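Local coordinates for protein putative phosphinothricin n-acetyltransferase (Acinetobacter baylyi, PDB 2JLM) that probably transfers the acetyl group of acetyl-CoA to the amino group of L-methionine sulfoximine and L-methionine sulfone, as a member of the GNAT family, at residues K89-H94 / V124-G129; G129-T134 / A167-T172. One frame throughout, in Å; residues are numbered along the deposited sequence.

Contact 1 (K89-H94 / V124-G129); sequences KYTVEH and VHVMVG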
loop_
_atom_site.group_PDB
_atom_site.type_symbol
_atom_site.label_atom_id
_atom_site.label_comp_id
_atom_site.label_asym_id
_atom_site.label_seq_id
_atom_site.Cartn_x
_atom_site.Cartn_y
_atom_site.Cartn_z
ATOM N N LYS D 89 -18.123 -6.205 -2.964
ATOM C CA LYS D 89 -16.832 -5.520 -2.779
ATOM C C LYS D 89 -16.884 -4.205 -1.991
ATOM O O LYS D 89 -15.907 -3.826 -1.341
ATOM C CB LYS D 89 -16.165 -5.270 -4.134
ATOM C CG LYS D 89 -17.010 -4.443 -5.083
ATOM C CD LYS D 89 -16.497 -4.549 -6.503
ATOM C CE LYS D 89 -15.298 -3.657 -6.733
ATOM N NZ LYS D 89 -14.915 -3.655 -8.175
ATOM N N TYR D 90 -18.012 -3.505 -2.044
ATOM C CA TYR D 90 -18.094 -2.195 -1.405
ATOM C C TYR D 90 -18.765 -2.249 -0.037
ATOM O O TYR D 90 -19.077 -1.215 0.554
ATOM C CB TYR D 90 -18.809 -1.194 -2.306
ATOM C CG TYR D 90 -18.105 -0.943 -3.618
ATOM C CD1 TYR D 90 -16.857 -0.328 -3.656
ATOM C CD2 TYR D 90 -18.689 -1.323 -4.822
ATOM C CE1 TYR D 90 -16.207 -0.103 -4.868
ATOM C CE2 TYR D 90 -18.062 -1.097 -6.027
ATOM C CZ TYR D 90 -16.822 -0.489 -6.046
ATOM O OH TYR D 90 -16.211 -0.269 -7.254
ATOM N N THR D 91 -18.959 -3.460 0.476
ATOM C CA THR D 91 -19.615 -3.634 1.766
ATOM C C THR D 91 -18.659 -4.315 2.718
ATOM O O THR D 91 -18.053 -5.336 2.387
ATOM C CB THR D 91 -20.895 -4.491 1.617
ATOM O OG1 THR D 91 -21.770 -3.861 0.680
ATOM C CG2 THR D 91 -21.626 -4.649 2.944
ATOM N N VAL D 92 -18.503 -3.740 3.902
ATOM C CA VAL D 92 -17.700 -4.391 4.926
ATOM C C VAL D 92 -18.572 -4.596 6.149
ATOM O O VAL D 92 -19.593 -3.927 6.314
ATOM C CB VAL D 92 -16.460 -3.555 5.291
ATOM C CG1 VAL D 92 -15.631 -3.280 4.042
ATOM C CG2 VAL D 92 -16.869 -2.238 5.934
ATOM N N GLU D 93 -18.185 -5.544 6.987
ATOM C CA GLU D 93 -18.835 -5.725 8.264
ATOM C C GLU D 93 -17.807 -5.391 9.342
ATOM O O GLU D 93 -16.700 -5.906 9.321
ATOM C CB GLU D 93 -19.338 -7.155 8.423
ATOM C CG GLU D 93 -19.801 -7.455 9.834
ATOM C CD GLU D 93 -20.447 -8.825 9.958
ATOM O OE1 GLU D 93 -20.663 -9.476 8.912
ATOM O OE2 GLU D 93 -20.741 -9.246 11.102
ATOM N N HIS D 94 -18.178 -4.513 10.264
ATOM C CA HIS D 94 -17.268 -4.017 11.287
ATOM C C HIS D 94 -17.597 -4.605 12.641
ATOM O O HIS D 94 -18.713 -5.077 12.887
ATOM C CB HIS D 94 -17.401 -2.504 11.413
ATOM C CG HIS D 94 -18.743 -2.069 11.914
ATOM N ND1 HIS D 94 -18.983 -1.754 13.233
ATOM C CD2 HIS D 94 -19.931 -1.936 11.273
ATOM C CE1 HIS D 94 -20.253 -1.427 13.385
ATOM N NE2 HIS D 94 -20.851 -1.528 12.211
ATOM N N VAL D 124 -15.447 2.556 0.890
ATOM C CA VAL D 124 -16.531 1.702 1.348
ATOM C C VAL D 124 -17.852 2.366 1.020
ATOM O O VAL D 124 -17.985 3.574 1.158
ATOM C CB VAL D 124 -16.464 1.471 2.876
ATOM C CG1 VAL D 124 -17.750 0.803 3.375
ATOM C CG2 VAL D 124 -15.245 0.615 3.235
ATOM N N HIS D 125 -18.827 1.582 0.576
ATOM C CA HIS D 125 -20.160 2.122 0.343
ATOM C C HIS D 125 -21.085 1.848 1.516
ATOM O O HIS D 125 -21.873 2.707 1.901
ATOM C CB HIS D 125 -20.768 1.545 -0.932
ATOM C CG HIS D 125 -22.076 2.170 -1.311
ATOM N ND1 HIS D 125 -22.231 3.528 -1.481
ATOM C CD2 HIS D 125 -23.289 1.619 -1.576
ATOM C CE1 HIS D 125 -23.485 3.790 -1.820
ATOM N NE2 HIS D 125 -24.144 2.650 -1.884
ATOM N N VAL D 126 -21.000 0.640 2.069
ATOM C CA VAL D 126 -21.866 0.244 3.171
ATOM C C VAL D 126 -21.077 -0.447 4.288
ATOM O O VAL D 126 -20.293 -1.355 4.036
ATOM C CB VAL D 126 -22.980 -0.727 2.702
ATOM C CG1 VAL D 126 -23.702 -1.296 3.893
ATOM C CG2 VAL D 126 -23.970 -0.028 1.768
ATOM N N MET D 127 -21.292 -0.015 5.523
ATOM C CA MET D 127 -20.787 -0.744 6.679
ATOM C C MET D 127 -21.947 -1.454 7.348
ATOM O O MET D 127 -22.958 -0.830 7.658
ATOM C CB MET D 127 -20.156 0.221 7.681
ATOM C CG MET D 127 -18.977 1.005 7.125
ATOM S SD MET D 127 -18.358 2.170 8.350
ATOM C CE MET D 127 -17.886 1.080 9.677
ATOM N N VAL D 128 -21.814 -2.754 7.570
ATOM C CA VAL D 128 -22.866 -3.504 8.258
ATOM C C VAL D 128 -22.410 -3.936 9.627
ATOM O O VAL D 128 -21.351 -4.551 9.774
ATOM C CB VAL D 128 -23.228 -4.779 7.508
ATOM C CG1 VAL D 128 -24.245 -5.604 8.318
ATOM C CG2 VAL D 128 -23.755 -4.441 6.121
ATOM N N GLY D 129 -23.215 -3.624 10.633
ATOM C CA GLY D 129 -23.013 -4.196 11.953
ATOM C C GLY D 129 -24.059 -5.256 12.277
ATOM O O GLY D 129 -25.253 -5.073 12.046
#
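Y90 and V92 meet V126 and V128 where two parallel strands, 91-98 and 126-132, pair in the central sheet of the GNAT fold. They are the strands of a right-handed beta-alpha-beta crossover whose connecting helix, 107-121, packs on the V92 and M127 face. The paired segments already lie at 33°; as in other GNAT enzymes, these strands probably splay farther on to admit acetyl-CoA.

The backbone ladder has five hydrogen bonds. At its start Y90 O takes two donors: H125 N lies in the carbonyl plane on a lone pair at 2.8 Å, whereas V126 N is tilted from that plane. V92 then works in both directions, its N giving to V126 O at 3.0 Å and its O receiving V128 N at 2.8 Å. The last rung, H94 N to V128 O, is longer and more bent, with an N-H...O angle of 149°.

Apolar contacts fall on both faces. V92 CG2 lies beside M127 CG, the two side chains pointing the same way, while V92 CG1 meets V124 CG2 at about a right angle. On the other face T91 CG2 reaches V128 CG2 at 3.8 Å; here the second subunit closes over the sheet, its R83 forming a salt bridge with E93 and its A156 O bonding T91 OG1.

H94 turns its ring across the neighbouring strand because CG sits between its backbone N and carbonyl carbon (chi1 65°). M127 CE lies oblique to the imidazole, 4.0 Å from H94 CG, the two side chains crossing at about a right angle, and H94 NE2 ends 3.4 Å from G129 CA.

Contact 2 (G129-T134 / A167-T172); sequences GCIDAT and AFYQLT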
loop_
_atom_site.group_PDB
_atom_site.type_symbol
_atom_site.label_atom_id
_atom_site.label_comp_id
_atom_site.label_asym_id
_atom_site.label_seq_id
_atom_site.Cartn_x
_atom_site.Cartn_y
_atom_site.Cartn_z
ATOM N N GLY D 129 -23.215 -3.624 10.633
ATOM C CA GLY D 129 -23.013 -4.196 11.953
ATOM C C GLY D 129 -24.059 -5.256 12.277
ATOM O O GLY D 129 -25.253 -5.073 12.046
ATOM N N CYS D 130 -23.609 -6.375 12.815
ATOM C CA CYS D 130 -24.517 -7.427 13.215
ATOM C C CYS D 130 -24.576 -7.528 14.745
ATOM O O CYS D 130 -23.597 -7.886 15.384
ATOM C CB CYS D 130 -24.080 -8.756 12.601
ATOM S SG CYS D 130 -25.202 -10.113 12.962
ATOM N N ILE D 131 -25.738 -7.213 15.314
ATOM C CA ILE D 131 -25.902 -7.022 16.765
ATOM C C ILE D 131 -27.034 -7.898 17.321
ATOM O O ILE D 131 -28.105 -7.998 16.712
ATOM C CB ILE D 131 -26.278 -5.560 17.048
ATOM C CG1 ILE D 131 -25.244 -4.617 16.421
ATOM C CG2 ILE D 131 -26.423 -5.310 18.537
ATOM C CD1 ILE D 131 -25.757 -3.208 16.188
ATOM N N ASP D 132 -26.805 -8.531 18.465
ATOM C CA ASP D 132 -27.894 -9.192 19.194
ATOM C C ASP D 132 -29.027 -8.175 19.355
ATOM O O ASP D 132 -28.805 -7.055 19.809
ATOM C CB ASP D 132 -27.375 -9.693 20.544
ATOM C CG ASP D 132 -28.482 -10.148 21.484
ATOM O OD1 ASP D 132 -29.678 -9.925 21.190
ATOM O OD2 ASP D 132 -28.146 -10.729 22.542
ATOM N N ALA D 133 -30.237 -8.547 18.957
ATOM C CA ALA D 133 -31.342 -7.596 18.957
ATOM C C ALA D 133 -31.708 -7.081 20.352
ATOM O O ALA D 133 -32.396 -6.071 20.479
ATOM C CB ALA D 133 -32.571 -8.201 18.266
ATOM N N THR D 134 -31.250 -7.762 21.398
ATOM C CA THR D 134 -31.546 -7.322 22.761
ATOM C C THR D 134 -30.501 -6.348 23.285
ATOM O O THR D 134 -30.616 -5.835 24.403
ATOM C CB THR D 134 -31.598 -8.503 23.747
ATOM O OG1 THR D 134 -30.296 -9.090 23.854
ATOM C CG2 THR D 134 -32.600 -9.552 23.292
ATOM N N ALA D 167 -29.745 -8.745 14.726
ATOM C CA ALA D 167 -30.217 -7.530 14.073
ATOM C C ALA D 167 -29.117 -6.991 13.179
ATOM O O ALA D 167 -27.936 -7.070 13.526
ATOM C CB ALA D 167 -30.620 -6.489 15.099
ATOM N N PHE D 168 -29.501 -6.461 12.021
ATOM C CA PHE D 168 -28.526 -5.881 11.109
ATOM C C PHE D 168 -28.700 -4.391 11.017
ATOM O O PHE D 168 -29.799 -3.888 10.790
ATOM C CB PHE D 168 -28.610 -6.526 9.726
ATOM C CG PHE D 168 -28.158 -7.952 9.713
ATOM C CD1 PHE D 168 -29.042 -8.973 10.022
ATOM C CD2 PHE D 168 -26.840 -8.270 9.437
ATOM C CE1 PHE D 168 -28.624 -10.289 10.030
ATOM C CE2 PHE D 168 -26.413 -9.587 9.447
ATOM C CZ PHE D 168 -27.307 -10.597 9.739
ATOM N N TYR D 169 -27.603 -3.682 11.222
ATOM C CA TYR D 169 -27.599 -2.238 11.064
ATOM C C TYR D 169 -26.580 -1.867 9.982
ATOM O O TYR D 169 -25.493 -2.452 9.892
ATOM C CB TYR D 169 -27.311 -1.549 12.412
ATOM C CG TYR D 169 -28.509 -1.615 13.343
ATOM C CD1 TYR D 169 -28.791 -2.767 14.058
ATOM C CD2 TYR D 169 -29.389 -0.541 13.460
ATOM C CE1 TYR D 169 -29.907 -2.849 14.893
ATOM C CE2 TYR D 169 -30.504 -0.610 14.293
ATOM C CZ TYR D 169 -30.753 -1.767 15.005
ATOM O OH TYR D 169 -31.857 -1.850 15.827
ATOM N N GLN D 170 -26.938 -0.911 9.142
ATOM C CA GLN D 170 -26.043 -0.535 8.059
ATOM C C GLN D 170 -25.901 0.973 7.978
ATOM O O GLN D 170 -26.826 1.731 8.312
ATOM C CB GLN D 170 -26.565 -1.071 6.722
ATOM C CG GLN D 170 -27.671 -0.182 6.109
ATOM C CD GLN D 170 -28.111 -0.678 4.760
ATOM O OE1 GLN D 170 -28.954 -1.573 4.656
ATOM N NE2 GLN D 170 -27.537 -0.104 3.709
ATOM N N LEU D 171 -24.732 1.408 7.529
ATOM C CA LEU D 171 -24.485 2.818 7.302
ATOM C C LEU D 171 -24.066 2.967 5.847
ATOM O O LEU D 171 -23.092 2.347 5.415
ATOM C CB LEU D 171 -23.368 3.298 8.226
ATOM C CG LEU D 171 -22.786 4.683 7.947
ATOM C CD1 LEU D 171 -23.802 5.753 8.324
ATOM C CD2 LEU D 171 -21.479 4.872 8.711
ATOM N N THR D 172 -24.791 3.780 5.090
ATOM C CA THR D 172 -24.459 3.976 3.678
ATOM C C THR D 172 -23.655 5.258 3.478
ATOM O O THR D 172 -24.056 6.331 3.907
ATOM C CB THR D 172 -25.718 3.966 2.783
ATOM O OG1 THR D 172 -26.506 2.812 3.090
ATOM C CG2 THR D 172 -25.330 3.919 1.304
#
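G129 and Y169 form a hydrogen-bonded antiparallel pair that joins strand 126-132 to strand 162-172 in the GNAT sheet. G129 N reaches Y169 O at 2.7 Å, and Y169 N returns to G129 O in an almost straight line (177°). I131 and A167 repeat the pattern, with I131 N to A167 O at 2.8 Å and A167 N to I131 O at 2.7 Å. Between these two pairs lies the non-hydrogen-bonded pair of C130 and F168, where F168 CA and C130 CA each direct a C-H at a carbonyl oxygen, of G129 and A167 respectively.

The side chains of that middle pair meet on one face. With SG anti to its backbone N (chi1 -177°), C130 brings its sulfur to an oblique position beside the F168 ring, SG 3.8 Å from F168 CE2, in a sulfur-aromatic contact. On the opposite face I131 CD1 touches Y169 CD1 at 3.7 Å, the two side chains crossing at about a right angle. Just beyond the end of strand 126-132, A133 CB meets A167 CB.

Farther out, helix 136-144 packs against I131 and Y169, while strand 148-159 flanks strand 162-172 on its far side and bonds to the backbone of F168. Y88 of the second subunit lies on C130. Just past the paired residues, D132 OD1 accepts T134 N from above the carboxylate plane, an Asx turn that starts the chain away from the sheet; D132 OD2 bonds T36 OG1. The four in-register backbone bonds thus set the pairing, while the side-chain contacts, sulfur-aromatic on the C130 and F168 face and carbon to carbon on the I131 and Y169 face, are mainly dispersive.

Both contacts are largely buried and use strand 126-132, which pairs in parallel with strand 91-98 in contact 1 and antiparallel with strand 162-172 in contact 2. G129 belongs to both, and M127 O probably accepts L171 N, carrying the second pairing back along the first. Contact 1 has staggered parallel bonds and mainly aliphatic packing, with the histidine ring of H94 at its end; contact 2 has reciprocal antiparallel bonds, with aromatic rings beside sulfur and aliphatic carbon. Both pack on the second subunit, where contact 1 adds a salt bridge, hydrogen bonds and a stack of H125 on its W163, and contact 2 a hydrogen bond from Q170 to its Q154 O.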